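Local coordinates for SAM-dependent methyltransferase (PDB 3GGD), which probably transfers methyl groups from S-adenosyl-L-methionine to an acceptor that remains undefined here, and binds the by-product S-adenosyl-L-homocysteine, at residues 44-49 and 127-132; 69-74 and 103-108. One frame throughout, in Å; residues are numbered along the deposited sequence.

Interaction 1 of 2, residues 44-49 and 127-132; sequences VVDLPR and NIYMRT. With SAH (S-adenosyl-L-homocysteine), chain E; EDO (1,2-ethanediol), chain L; SO4 (sulfate ion), chain J; EDO (1,2-ethanediol), chain M.
Asp46, on helix 43-50, meets Tyr129 from strand 127-131, an inner strand of the Rossmann-like sheet found in class I methyltransferases. All three residues that touch here, Asp46, Tyr129 and Arg131, are buried, and the two side chains of the main pair cross at about a right angle, with the carboxylate and ring planes 53° apart. Starting at its root, Asp46 CB lies in plane at the edge of the Tyr129 ring, 3.8 Å from Tyr129 CE1. CG stands beside the backbone N and anti to the carbonyl carbon (chi1 -60°), which carries the carboxylate past the ring edge to the phenol oxygen. At the tip, Asp46 OD2 accepts a hydrogen bond from Tyr129 OH at 2.6 Å. The hydroxyl arrives on the anti side of that oxygen, 22° out of the carboxylate plane. Asp46 OD2 takes a second bond from O2 of an ethanediol, 2.7 Å away, while the other oxygen, OD1, is hydrogen-bonded to Tyr160 OH on strand 158-164. Both carboxylate oxygens are therefore satisfied despite their burial.

The same ethanediol O2 links Asp46 to Arg131, accepting a bond of 2.8 Å from Arg131 NE. Asp46 OD2 and Arg131 NE are themselves 4.5 Å apart, too far for a salt bridge, although the opposite charges probably still attract. The ethanediol probably comes from the crystallisation liquor, and its O1 receives Arg131 NH2 almost in line. On the remaining side of the guanidinium, NH1 reaches the carboxylate of S-adenosyl-L-homocysteine and also bonds to Trp35 O. Through Arg131, a ligand-binding residue, the contact thus borders the pocket. The backbone takes part too: the homocysteine amino nitrogen, SAH N, donates to Arg131 O over 2.8 Å, next to the 2.9 Å bond from Arg131 NH1 to SAH OXT.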
# COMPACT_ATOMS: atom_id res chain seq x y z
N VAL A 44 3.41 -9.85 9.16
CA VAL A 44 3.85 -10.40 10.44
C VAL A 44 4.77 -9.41 11.17
O VAL A 44 4.74 -9.28 12.43
CB VAL A 44 4.57 -11.73 10.25
CG1 VAL A 44 5.41 -12.11 11.51
CG2 VAL A 44 3.58 -12.80 9.89
N VAL A 45 5.58 -8.70 10.39
CA VAL A 45 6.46 -7.64 10.94
C VAL A 45 5.64 -6.40 11.33
O VAL A 45 5.85 -5.79 12.38
CB VAL A 45 7.56 -7.25 9.91
CG1 VAL A 45 8.30 -5.95 10.34
CG2 VAL A 45 8.52 -8.44 9.72
N ASP A 46 4.63 -6.08 10.52
CA ASP A 46 3.77 -4.91 10.80
C ASP A 46 2.84 -5.04 12.03
O ASP A 46 2.70 -4.08 12.81
CB ASP A 46 2.86 -4.63 9.59
CG ASP A 46 3.67 -4.33 8.30
OD1 ASP A 46 4.70 -3.62 8.41
OD2 ASP A 46 3.24 -4.78 7.22
N LEU A 47 2.23 -6.22 12.20
CA LEU A 47 1.13 -6.38 13.15
C LEU A 47 1.48 -5.98 14.60
O LEU A 47 0.70 -5.29 15.21
CB LEU A 47 0.51 -7.80 13.08
CG LEU A 47 -0.74 -8.08 13.94
CD1 LEU A 47 -1.83 -7.03 13.66
CD2 LEU A 47 -1.30 -9.53 13.79
N PRO A 48 2.66 -6.37 15.13
CA PRO A 48 2.97 -5.90 16.48
C PRO A 48 2.98 -4.36 16.64
O PRO A 48 2.76 -3.85 17.74
CB PRO A 48 4.34 -6.50 16.77
CG PRO A 48 4.50 -7.62 15.80
CD PRO A 48 3.73 -7.21 14.59
N ARG A 49 3.21 -3.63 15.57
CA ARG A 49 3.29 -2.16 15.65
C ARG A 49 1.94 -1.50 15.86
O ARG A 49 1.87 -0.36 16.27
CB ARG A 49 3.94 -1.59 14.38
CG ARG A 49 5.39 -2.03 14.18
CD ARG A 49 5.87 -1.77 12.77
NE ARG A 49 7.28 -2.14 12.63
CZ ARG A 49 7.95 -2.10 11.48
NH1 ARG A 49 7.37 -1.72 10.36
NH2 ARG A 49 9.22 -2.46 11.44
N ASN A 127 -10.82 0.71 11.08
CA ASN A 127 -9.37 0.78 11.19
C ASN A 127 -8.81 0.50 9.82
O ASN A 127 -9.50 -0.10 8.99
CB ASN A 127 -8.85 -0.25 12.17
CG ASN A 127 -9.26 0.05 13.58
OD1 ASN A 127 -9.21 1.21 14.00
ND2 ASN A 127 -9.68 -1.00 14.32
N ILE A 128 -7.59 0.98 9.55
CA ILE A 128 -6.95 0.76 8.23
C ILE A 128 -5.54 0.23 8.34
O ILE A 128 -4.72 0.73 9.14
CB ILE A 128 -6.90 2.06 7.36
CG1 ILE A 128 -8.31 2.53 7.00
CG2 ILE A 128 -6.10 1.82 6.05
CD1 ILE A 128 -8.38 3.91 6.34
N TYR A 129 -5.27 -0.81 7.56
CA TYR A 129 -3.94 -1.30 7.28
C TYR A 129 -3.64 -0.95 5.82
O TYR A 129 -4.42 -1.30 4.91
CB TYR A 129 -3.87 -2.83 7.43
CG TYR A 129 -2.56 -3.46 7.01
CD1 TYR A 129 -1.46 -3.46 7.85
CD2 TYR A 129 -2.41 -4.04 5.75
CE1 TYR A 129 -0.24 -4.06 7.45
CE2 TYR A 129 -1.23 -4.67 5.36
CZ TYR A 129 -0.13 -4.67 6.22
OH TYR A 129 1.07 -5.26 5.85
N MSE A 130 -2.54 -0.23 5.60
CA MSE A 130 -2.15 0.11 4.25
C MSE A 130 -0.65 -0.11 4.04
O MSE A 130 0.20 0.54 4.65
CB MSE A 130 -2.51 1.56 3.93
CG MSE A 130 -2.26 1.92 2.47
SE MSE A 130 -2.93 3.77 2.07
CE MSE A 130 -1.63 4.66 2.97
N ARG A 131 -0.34 -1.03 3.13
CA ARG A 131 1.04 -1.38 2.81
C ARG A 131 1.36 -0.89 1.39
O ARG A 131 0.90 -1.45 0.37
CB ARG A 131 1.23 -2.89 2.95
CG ARG A 131 2.68 -3.33 2.71
CD ARG A 131 2.85 -4.85 2.98
NE ARG A 131 4.25 -5.26 2.84
CZ ARG A 131 4.77 -5.76 1.73
NH1 ARG A 131 4.01 -5.92 0.66
NH2 ARG A 131 6.04 -6.13 1.70
N THR A 132 2.18 0.15 1.34
CA THR A 132 2.59 0.81 0.13
C THR A 132 1.43 1.25 -0.73
O THR A 132 1.34 0.93 -1.91
CB THR A 132 3.67 0.03 -0.63
OG1 THR A 132 3.29 -1.35 -0.80
CG2 THR A 132 5.04 0.14 0.14
N SAH E . -0.96 -3.49 -0.14
CA SAH E . -0.66 -4.51 -1.18
CB SAH E . -0.41 -3.91 -2.58
CG SAH E . 0.69 -2.84 -2.76
SD SAH E . 0.91 -2.33 -4.47
C SAH E . 0.52 -5.38 -0.79
O SAH E . 0.67 -6.51 -1.32
OXT SAH E . 1.35 -4.97 0.03
C5' SAH E . -0.09 -0.87 -4.51
C4' SAH E . -1.61 -1.19 -4.64
O4' SAH E . -2.37 0.05 -4.64
C3' SAH E . -2.06 -1.91 -5.92
O3' SAH E . -2.81 -3.08 -5.65
C2' SAH E . -2.94 -0.90 -6.64
O2' SAH E . -3.93 -1.45 -7.54
C1' SAH E . -3.50 -0.09 -5.49
N9 SAH E . -4.01 1.23 -5.88
C8 SAH E . -3.40 2.08 -6.75
N7 SAH E . -4.12 3.20 -6.87
C5 SAH E . -5.22 3.06 -6.07
C6 SAH E . -6.40 3.87 -5.80
N6 SAH E . -6.47 5.06 -6.46
N1 SAH E . -7.35 3.42 -4.97
C2 SAH E . -7.22 2.19 -4.38
N3 SAH E . -6.17 1.41 -4.61
C4 SAH E . -5.17 1.77 -5.45
C1 EDO L . 7.81 -4.79 5.15
O1 EDO L . 7.77 -5.82 4.15
C2 EDO L . 6.60 -4.86 6.12
O2 EDO L . 5.30 -4.98 5.46
S SO4 J . 9.90 -2.70 15.13
O1 SO4 J . 8.50 -3.12 15.25
O2 SO4 J . 10.57 -3.33 13.98
O3 SO4 J . 10.58 -3.17 16.34
O4 SO4 J . 10.03 -1.24 15.07
C1 EDO M . 6.64 -10.59 14.81
O1 EDO M . 6.92 -9.33 14.17
C2 EDO M . 7.57 -10.80 16.01
O2 EDO M . 7.22 -9.99 17.13

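Interaction 2 of 2, residues 69-74 and 103-108; sequences TQTKFL and ISYRLL. With EDO (1,2-ethanediol), chain S; SO4 (sulfate ion), chain H.
Thr71 and Tyr105 reach for each other from opposite directions, one from helix 69-77 and the other from strand 103-107, the outermost strand at one end of the Rossmann-like methyltransferase sheet. The short segments run roughly antiparallel, their axes at 150° and 9.9 Å apart at closest approach. Across that separation, side chains of the strand meet the helix, in part on its backbone. Thr71 CG2 is anti to the backbone N, which sets the methyl against the ring, 4.0 Å from Tyr105 CE1. Its approach to the ring is oblique. The phenol oxygen sits close as well, with Tyr105 OH 3.8 Å from Thr71 CB.

Ile103 completes the strand's side of the contact. Its CG2 lies 3.6 Å above one face of the Tyr105 ring, offset toward the rim, and also comes within 4.2 Å of Thr71 CG2. The other branch of Ile103 extends further along the helix: CD1 comes to 3.9 Å from Lys72 CA and equally near Thr71 O, so this methyl rests on helix backbone rather than on a side-chain tip. Ile103 points at the helix, while Tyr105 sets off across it and its ring end swings in. Arg106 turns to the other side of the sheet, against helix 113-123, where it forms a salt bridge with Glu122.

The polar ends close to the interface find their partners outside it. Thr71 OG1 bonds to Asp62 OD2, Tyr105 OH to Asn98 O, and Lys72 NZ to Thr99 O. Between the two segments the contact is van der Waals over 158 Å², mostly methyl and ring carbons, with the phenol oxygen and a helix carbonyl touching carbon without bonding across, while hydrogen bonds to neighbouring parts of the chain probably help hold the threonine and tyrosine oxygens in their directions.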
# COMPACT_ATOMS: atom_id res chain seq x y z
N THR A 69 -2.49 -11.04 -0.43
CA THR A 69 -1.58 -11.88 0.32
C THR A 69 -1.59 -11.49 1.79
O THR A 69 -1.66 -12.35 2.64
CB THR A 69 -0.15 -11.76 -0.20
OG1 THR A 69 -0.13 -12.08 -1.61
CG2 THR A 69 0.81 -12.70 0.59
N GLN A 70 -1.56 -10.18 2.10
CA GLN A 70 -1.52 -9.75 3.51
C GLN A 70 -2.89 -9.81 4.16
O GLN A 70 -3.03 -10.05 5.39
CB GLN A 70 -0.92 -8.34 3.62
CG GLN A 70 0.42 -8.11 2.84
CD GLN A 70 1.51 -9.15 3.10
OE1 GLN A 70 1.74 -9.56 4.25
NE2 GLN A 70 2.24 -9.56 2.05
N THR A 71 -3.91 -9.58 3.33
CA THR A 71 -5.30 -9.58 3.73
C THR A 71 -5.71 -10.91 4.35
O THR A 71 -6.36 -10.95 5.39
CB THR A 71 -6.21 -9.29 2.51
OG1 THR A 71 -5.61 -8.27 1.69
CG2 THR A 71 -7.63 -8.85 2.95
N LYS A 72 -5.31 -11.99 3.71
CA LYS A 72 -5.60 -13.33 4.24
C LYS A 72 -5.07 -13.52 5.69
O LYS A 72 -5.76 -14.06 6.56
CB LYS A 72 -4.99 -14.34 3.30
CG LYS A 72 -5.15 -15.86 3.67
CD LYS A 72 -6.60 -16.28 3.74
CE LYS A 72 -6.72 -17.82 3.78
NZ LYS A 72 -8.11 -18.13 4.15
N PHE A 73 -3.83 -13.10 5.93
CA PHE A 73 -3.28 -13.17 7.26
C PHE A 73 -4.09 -12.29 8.25
O PHE A 73 -4.47 -12.72 9.34
CB PHE A 73 -1.78 -12.82 7.22
CG PHE A 73 -1.14 -12.65 8.57
CD1 PHE A 73 -1.30 -11.44 9.28
CD2 PHE A 73 -0.41 -13.66 9.15
CE1 PHE A 73 -0.71 -11.27 10.53
CE2 PHE A 73 0.18 -13.48 10.39
CZ PHE A 73 0.03 -12.29 11.07
N LEU A 74 -4.35 -11.05 7.87
CA LEU A 74 -5.14 -10.18 8.73
C LEU A 74 -6.46 -10.84 9.13
O LEU A 74 -6.91 -10.73 10.27
CB LEU A 74 -5.42 -8.84 8.01
CG LEU A 74 -4.19 -7.93 7.86
CD1 LEU A 74 -4.54 -6.70 6.99
CD2 LEU A 74 -3.60 -7.50 9.25
N ILE A 103 -13.59 -12.25 4.97
CA ILE A 103 -13.04 -11.23 4.08
C ILE A 103 -14.06 -10.86 2.99
O ILE A 103 -14.63 -11.74 2.38
CB ILE A 103 -11.79 -11.70 3.30
CG1 ILE A 103 -10.61 -11.98 4.24
CG2 ILE A 103 -11.38 -10.60 2.28
CD1 ILE A 103 -9.37 -12.68 3.53
N SER A 104 -14.26 -9.57 2.78
CA SER A 104 -14.98 -9.07 1.62
C SER A 104 -13.99 -8.26 0.79
O SER A 104 -13.23 -7.46 1.33
CB SER A 104 -16.15 -8.20 2.01
OG SER A 104 -17.07 -8.94 2.79
N TYR A 105 -13.95 -8.52 -0.51
CA TYR A 105 -13.14 -7.72 -1.43
C TYR A 105 -14.08 -6.79 -2.16
O TYR A 105 -15.09 -7.23 -2.66
CB TYR A 105 -12.37 -8.57 -2.42
CG TYR A 105 -11.23 -9.32 -1.77
CD1 TYR A 105 -10.12 -8.64 -1.31
CD2 TYR A 105 -11.26 -10.69 -1.65
CE1 TYR A 105 -9.06 -9.31 -0.71
CE2 TYR A 105 -10.20 -11.39 -1.06
CZ TYR A 105 -9.12 -10.70 -0.59
OH TYR A 105 -8.10 -11.36 -0.02
N ARG A 106 -13.72 -5.52 -2.27
CA ARG A 106 -14.60 -4.56 -2.90
C ARG A 106 -13.79 -3.51 -3.67
O ARG A 106 -12.73 -3.06 -3.21
CB ARG A 106 -15.46 -3.93 -1.82
CG ARG A 106 -16.29 -2.79 -2.29
CD ARG A 106 -17.45 -2.63 -1.31
NE ARG A 106 -18.27 -1.45 -1.61
CZ ARG A 106 -19.34 -1.11 -0.92
NH1 ARG A 106 -19.74 -1.86 0.10
NH2 ARG A 106 -20.01 -0.00 -1.24
N LEU A 107 -14.30 -3.14 -4.84
CA LEU A 107 -13.66 -2.14 -5.68
C LEU A 107 -13.79 -0.79 -4.99
O LEU A 107 -14.83 -0.47 -4.44
CB LEU A 107 -14.33 -2.05 -7.05
CG LEU A 107 -14.07 -3.16 -8.08
CD1 LEU A 107 -15.03 -3.00 -9.23
CD2 LEU A 107 -12.62 -3.16 -8.56
N LEU A 108 -12.70 -0.04 -4.98
CA LEU A 108 -12.75 1.35 -4.52
C LEU A 108 -11.55 2.11 -5.05
O LEU A 108 -10.41 1.61 -5.03
CB LEU A 108 -12.82 1.49 -2.97
CG LEU A 108 -12.79 2.93 -2.38
CD1 LEU A 108 -13.78 3.09 -1.17
CD2 LEU A 108 -11.41 3.32 -1.97
C1 EDO S . -18.04 2.48 -2.96
O1 EDO S . -19.32 2.54 -3.57
C2 EDO S . -17.12 1.78 -3.97
O2 EDO S . -16.92 0.42 -3.56
S SO4 H . -18.72 -4.25 2.27
O1 SO4 H . -18.89 -4.86 3.59
O2 SO4 H . -17.63 -4.83 1.49
O3 SO4 H . -18.49 -2.82 2.47
O4 SO4 H . -19.94 -4.43 1.48

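How the interactions relate
The centres of interactions 1 and 2 lie 13 Å apart, and both contacts rest on the same mixed sheet, where strands 81-85 and 60-63 separate strand 103-107 from strand 127-131. Along the chain the order is 44-49, 69-74, 103-108, 127-132, so both segments of interaction 2 fall between those of interaction 1. Their helices, 43-50 and 69-77, meet directly: Val44 CG2 approaches Phe73 CE2 to 3.5 Å, and Leu47 packs on the same ring. Leu74 CD1 also lies 3.6 Å from Tyr129 CD2, so helix 69-77 carries part of interaction 2 and packs on both halves of interaction 1. Interaction 1 borders the S-adenosyl-L-homocysteine pocket through Arg131 and Thr132, whereas segment 103-108 contributes Leu108 to it.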